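Local coordinates for protein glutamine synthetase (Helicobacter pylori, PDB 5ZLI) that is a type I-beta glutamine synthetase, assembled from twelve chains that each join an N-terminal beta-grasp domain to a larger catalytic domain, at residues B[424-427]-B[428-432]; B[57-61]-B[62-66]. All coordinates share one frame; numbering follows the deposited sequence.

Contact 1 of 2, residues B[424-427]-B[428-432]; sequences HTLR and RSLEE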
loop_
_atom_site.group_PDB
_atom_site.type_symbol
_atom_site.label_atom_id
_atom_site.label_comp_id
_atom_site.label_asym_id
_atom_site.label_seq_id
_atom_site.Cartn_x
_atom_site.Cartn_y
_atom_site.Cartn_z
ATOM N N HIS B 424 -2.295 -52.061 -0.609
ATOM C CA HIS B 424 -2.236 -50.722 -0.051
ATOM C C HIS B 424 -1.499 -49.731 -0.926
ATOM O O HIS B 424 -1.762 -48.531 -0.845
ATOM C CB HIS B 424 -1.543 -50.747 1.296
ATOM C CG HIS B 424 -2.335 -51.387 2.374
ATOM N ND1 HIS B 424 -2.019 -52.628 2.882
ATOM C CD2 HIS B 424 -3.353 -50.914 3.126
ATOM C CE1 HIS B 424 -2.857 -52.921 3.861
ATOM N NE2 HIS B 424 -3.671 -51.893 4.035
ATOM N N THR B 425 -0.576 -50.187 -1.742
ATOM C CA THR B 425 0.146 -49.296 -2.611
ATOM C C THR B 425 0.096 -49.854 -4.021
ATOM O O THR B 425 -0.127 -51.053 -4.224
ATOM C CB THR B 425 1.600 -49.127 -2.118
ATOM O OG1 THR B 425 2.208 -50.414 -1.930
ATOM C CG2 THR B 425 1.659 -48.360 -0.838
ATOM N N LEU B 426 0.339 -48.962 -4.986
ATOM C CA LEU B 426 0.498 -49.374 -6.375
ATOM C C LEU B 426 1.708 -50.283 -6.567
ATOM O O LEU B 426 1.714 -51.135 -7.470
ATOM C CB LEU B 426 0.629 -48.144 -7.261
ATOM C CG LEU B 426 0.904 -48.382 -8.733
ATOM C CD1 LEU B 426 -0.168 -49.247 -9.325
ATOM C CD2 LEU B 426 0.984 -47.011 -9.385
ATOM N N ARG B 427 2.752 -50.105 -5.751
ATOM C CA ARG B 427 3.923 -50.961 -5.878
ATOM C C ARG B 427 3.552 -52.408 -5.581
ATOM O O ARG B 427 3.930 -53.320 -6.328
ATOM C CB ARG B 427 5.032 -50.498 -4.935
ATOM C CG ARG B 427 6.126 -51.548 -4.722
ATOM C CD ARG B 427 7.205 -51.005 -3.848
ATOM N NE ARG B 427 8.130 -50.199 -4.611
ATOM C CZ ARG B 427 9.231 -50.679 -5.150
ATOM N NH1 ARG B 427 9.518 -51.960 -4.994
ATOM N NH2 ARG B 427 10.036 -49.886 -5.833
ATOM N N ARG B 428 2.791 -52.645 -4.500
ATOM C CA ARG B 428 2.412 -54.018 -4.220
ATOM C C ARG B 428 1.449 -54.523 -5.291
ATOM O O ARG B 428 1.578 -55.669 -5.723
ATOM C CB ARG B 428 1.851 -54.143 -2.795
ATOM C CG ARG B 428 2.350 -55.410 -2.051
ATOM C CD ARG B 428 1.979 -55.421 -0.574
ATOM N NE ARG B 428 0.546 -55.215 -0.331
ATOM C CZ ARG B 428 0.020 -55.035 0.876
ATOM N NH1 ARG B 428 -1.286 -54.859 1.039
ATOM N NH2 ARG B 428 0.829 -55.026 1.923
ATOM N N SER B 429 0.554 -53.653 -5.795
ATOM C CA SER B 429 -0.371 -54.035 -6.859
ATOM C C SER B 429 0.356 -54.460 -8.124
ATOM O O SER B 429 -0.047 -55.425 -8.781
ATOM C CB SER B 429 -1.282 -52.870 -7.187
ATOM O OG SER B 429 -2.188 -52.678 -6.141
ATOM N N LEU B 430 1.450 -53.776 -8.467
ATOM C CA LEU B 430 2.179 -54.181 -9.659
ATOM C C LEU B 430 2.897 -55.492 -9.411
ATOM O O LEU B 430 2.871 -56.390 -10.262
ATOM C CB LEU B 430 3.157 -53.098 -10.094
ATOM C CG LEU B 430 2.426 -51.866 -10.627
ATOM C CD1 LEU B 430 3.355 -50.674 -10.792
ATOM C CD2 LEU B 430 1.774 -52.207 -11.949
ATOM N N GLU B 431 3.520 -55.626 -8.239
ATOM C CA GLU B 431 4.070 -56.909 -7.825
ATOM C C GLU B 431 3.008 -58.020 -7.921
ATOM O O GLU B 431 3.233 -59.063 -8.542
ATOM C CB GLU B 431 4.638 -56.742 -6.413
ATOM C CG GLU B 431 5.974 -55.984 -6.417
ATOM C CD GLU B 431 6.409 -55.451 -5.044
ATOM O OE1 GLU B 431 5.720 -55.698 -4.018
ATOM O OE2 GLU B 431 7.462 -54.774 -5.006
ATOM N N GLU B 432 1.825 -57.794 -7.345
ATOM C CA GLU B 432 0.779 -58.808 -7.411
ATOM C C GLU B 432 0.389 -59.082 -8.854
ATOM O O GLU B 432 0.091 -60.226 -9.214
ATOM C CB GLU B 432 -0.443 -58.386 -6.594
ATOM C CG GLU B 432 -0.083 -58.190 -5.135
ATOM C CD GLU B 432 -0.246 -59.411 -4.285
ATOM O OE1 GLU B 432 -1.084 -60.270 -4.622
ATOM O OE2 GLU B 432 0.520 -59.530 -3.299
#
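His424 and Arg428 run side by side at the N-terminal end of helix 426-434, where Thr425 is the N-cap. Thr425 OG1 accepts a weak capping bond from Arg428 N at 3.5 Å, and Thr425 O takes the first full helical bond, from Ser429 N, at 3.1 Å. The Arg428 side chain starts beside this cap, its CB 3.8 Å from Thr425 OG1. The chain then bends about CG-CD (chi3 53°), bringing the guanidinium back over His424, whose CB lies over one of its faces. Arg428 CZ is 3.7 Å from His424 ND1. Arg428 NH1 comes closer, donating to His424 ND1 at 3.0 Å in a weak, bent bond (123° at the hydrogen), with ring and guanidinium planes 66° apart. NH2 lies in the imidazole plane at the ring edge, but its stronger partner is Glu431 of a second subunit. Leu426 CD1 packs on Leu430 CG, one turn further along, at 3.9 Å, both residues also reaching helix 448-466. Arg427 forms its main salt bridge with Glu467 through NE; within the helix Arg427 NH1 makes a weak salt bridge, 3.5 Å from Glu431 OE2.

Contact 2 of 2, residues B[57-61]-B[62-66]; sequences IPFDA and SCFKG
Asp60 OD2 receives two donors from Ser62. Ser62 OG donates to Asp60 OD2 at 2.6 Å, meeting the syn lone pair of OD2, on the side of the other carboxylate oxygen, while Ser62 N donates to the same oxygen at 2.8 Å with an angle of 149° at the hydrogen, approaching nearly along the C-O axis. Ser62 OG stands between its own backbone N and carbonyl carbon (chi1 79°), which places it beside that N, with both in reach of Asp60 OD2. Asp60 CG lies anti to the backbone N (chi1 174°), which folds the carboxylate forward over the residues that follow. The bond from Ser62 N makes this an Asx turn, and it takes the chain out of strand 57-60, part of the beta-grasp sheet, into the loop before strand 74-81. Asp60 OD1 lies 3.3 Å from Cys63 SG. A third subunit supplies Arg349, in a long, weak ion pair with Asp60 OD1, and Tyr190, whose OH hydrogen-bonds to Asp60 N. Ala61 has backbone hydrogen bonds with Gln68 and Ser73, which tie the turn to the middle and the far end of the loop. The Phe64 ring presents its edge to Asp60 O, which lies in the ring plane 3.5 Å from Phe64 CE1. The same Phe64 CE1 meets the edge of the Phe59 ring, 4.0 Å from Phe59 CE2. Phe59 also meets the ring of Phe31, and Phe64 that of Trp67.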
loop_
_atom_site.group_PDB
_atom_site.type_symbol
_atom_site.label_atom_id
_atom_site.label_comp_id
_atom_site.label_asym_id
_atom_site.label_seq_id
_atom_site.Cartn_x
_atom_site.Cartn_y
_atom_site.Cartn_z
ATOM N N ILE B 57 -3.056 -42.117 -40.393
ATOM C CA ILE B 57 -2.428 -40.837 -40.134
ATOM C C ILE B 57 -1.079 -41.087 -39.471
ATOM O O ILE B 57 -1.011 -41.790 -38.459
ATOM C CB ILE B 57 -3.301 -39.924 -39.265
ATOM C CG1 ILE B 57 -4.415 -39.306 -40.110
ATOM C CG2 ILE B 57 -2.465 -38.855 -38.636
ATOM C CD1 ILE B 57 -5.561 -40.219 -40.364
ATOM N N PRO B 58 0.020 -40.584 -40.038
ATOM C CA PRO B 58 1.328 -40.770 -39.399
ATOM C C PRO B 58 1.442 -39.902 -38.167
ATOM O O PRO B 58 0.848 -38.826 -38.094
ATOM C CB PRO B 58 2.321 -40.296 -40.466
ATOM C CG PRO B 58 1.506 -39.416 -41.436
ATOM C CD PRO B 58 0.050 -39.569 -41.116
ATOM N N PHE B 59 2.229 -40.358 -37.200
ATOM C CA PHE B 59 2.550 -39.511 -36.055
ATOM C C PHE B 59 3.818 -40.026 -35.385
ATOM O O PHE B 59 4.377 -41.054 -35.773
ATOM C CB PHE B 59 1.395 -39.428 -35.057
ATOM C CG PHE B 59 1.194 -40.661 -34.242
ATOM C CD1 PHE B 59 0.701 -41.812 -34.811
ATOM C CD2 PHE B 59 1.481 -40.659 -32.886
ATOM C CE1 PHE B 59 0.508 -42.942 -34.047
ATOM C CE2 PHE B 59 1.285 -41.786 -32.114
ATOM C CZ PHE B 59 0.803 -42.922 -32.699
ATOM N N ASP B 60 4.254 -39.311 -34.350
ATOM C CA ASP B 60 5.517 -39.583 -33.660
ATOM C C ASP B 60 5.252 -40.343 -32.366
ATOM O O ASP B 60 4.973 -39.755 -31.327
ATOM C CB ASP B 60 6.263 -38.276 -33.417
ATOM C CG ASP B 60 7.522 -38.458 -32.583
ATOM O OD1 ASP B 60 8.226 -37.442 -32.399
ATOM O OD2 ASP B 60 7.834 -39.593 -32.145
ATOM N N ALA B 61 5.339 -41.663 -32.427
ATOM C CA ALA B 61 5.067 -42.472 -31.242
ATOM C C ALA B 61 6.255 -42.612 -30.293
ATOM O O ALA B 61 6.153 -43.360 -29.312
ATOM C CB ALA B 61 4.579 -43.854 -31.655
ATOM N N SER B 62 7.345 -41.873 -30.510
ATOM C CA SER B 62 8.446 -41.897 -29.559
ATOM C C SER B 62 8.195 -40.968 -28.372
ATOM O O SER B 62 8.852 -41.115 -27.333
ATOM C CB SER B 62 9.731 -41.500 -30.265
ATOM O OG SER B 62 9.756 -40.089 -30.399
ATOM N N CYS B 63 7.217 -40.057 -28.491
ATOM C CA CYS B 63 6.860 -39.077 -27.467
ATOM C C CYS B 63 6.032 -39.657 -26.321
ATOM O O CYS B 63 5.734 -38.915 -25.376
ATOM C CB CYS B 63 6.029 -37.950 -28.099
ATOM S SG CYS B 63 6.745 -37.138 -29.520
ATOM N N PHE B 64 5.669 -40.943 -26.367
ATOM C CA PHE B 64 4.749 -41.538 -25.406
ATOM C C PHE B 64 5.509 -42.609 -24.653
ATOM O O PHE B 64 6.001 -43.566 -25.266
ATOM C CB PHE B 64 3.525 -42.114 -26.121
ATOM C CG PHE B 64 2.777 -41.089 -26.898
ATOM C CD1 PHE B 64 3.192 -40.732 -28.173
ATOM C CD2 PHE B 64 1.709 -40.434 -26.338
ATOM C CE1 PHE B 64 2.539 -39.754 -28.879
ATOM C CE2 PHE B 64 1.040 -39.458 -27.047
ATOM C CZ PHE B 64 1.456 -39.119 -28.321
ATOM N N LYS B 65 5.651 -42.423 -23.341
ATOM C CA LYS B 65 6.455 -43.367 -22.585
ATOM C C LYS B 65 5.700 -44.677 -22.473
ATOM O O LYS B 65 4.486 -44.701 -22.247
ATOM C CB LYS B 65 6.874 -42.799 -21.222
ATOM C CG LYS B 65 8.166 -43.492 -20.684
ATOM C CD LYS B 65 8.368 -43.295 -19.172
ATOM C CE LYS B 65 9.519 -44.142 -18.581
ATOM N NZ LYS B 65 9.268 -45.631 -18.616
ATOM N N GLY B 66 6.433 -45.768 -22.656
ATOM C CA GLY B 66 5.864 -47.081 -22.831
ATOM C C GLY B 66 5.660 -47.495 -24.274
ATOM O O GLY B 66 5.508 -48.700 -24.530
#

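How the contacts relate
Contact 2 comes first along the chain, in the beta-grasp domain, and contact 1 much later, in the catalytic domain. Their centres are 28 Å apart and their nearest atoms about 11 Å, so they do not touch. Helix 448-466 is touched by both: Leu426, Arg427 and Leu430 of contact 1 pack on it, and so does Lys65 from the loop of contact 2. Each contact also meets another copy of the protein, a second subunit at 424-432 and a third at 57-66. The helix start and the turn thus lie at different subunit interfaces of the dodecamer: catalytic domain to catalytic domain at contact 1, beta-grasp domain to a neighbour's catalytic domain at contact 2.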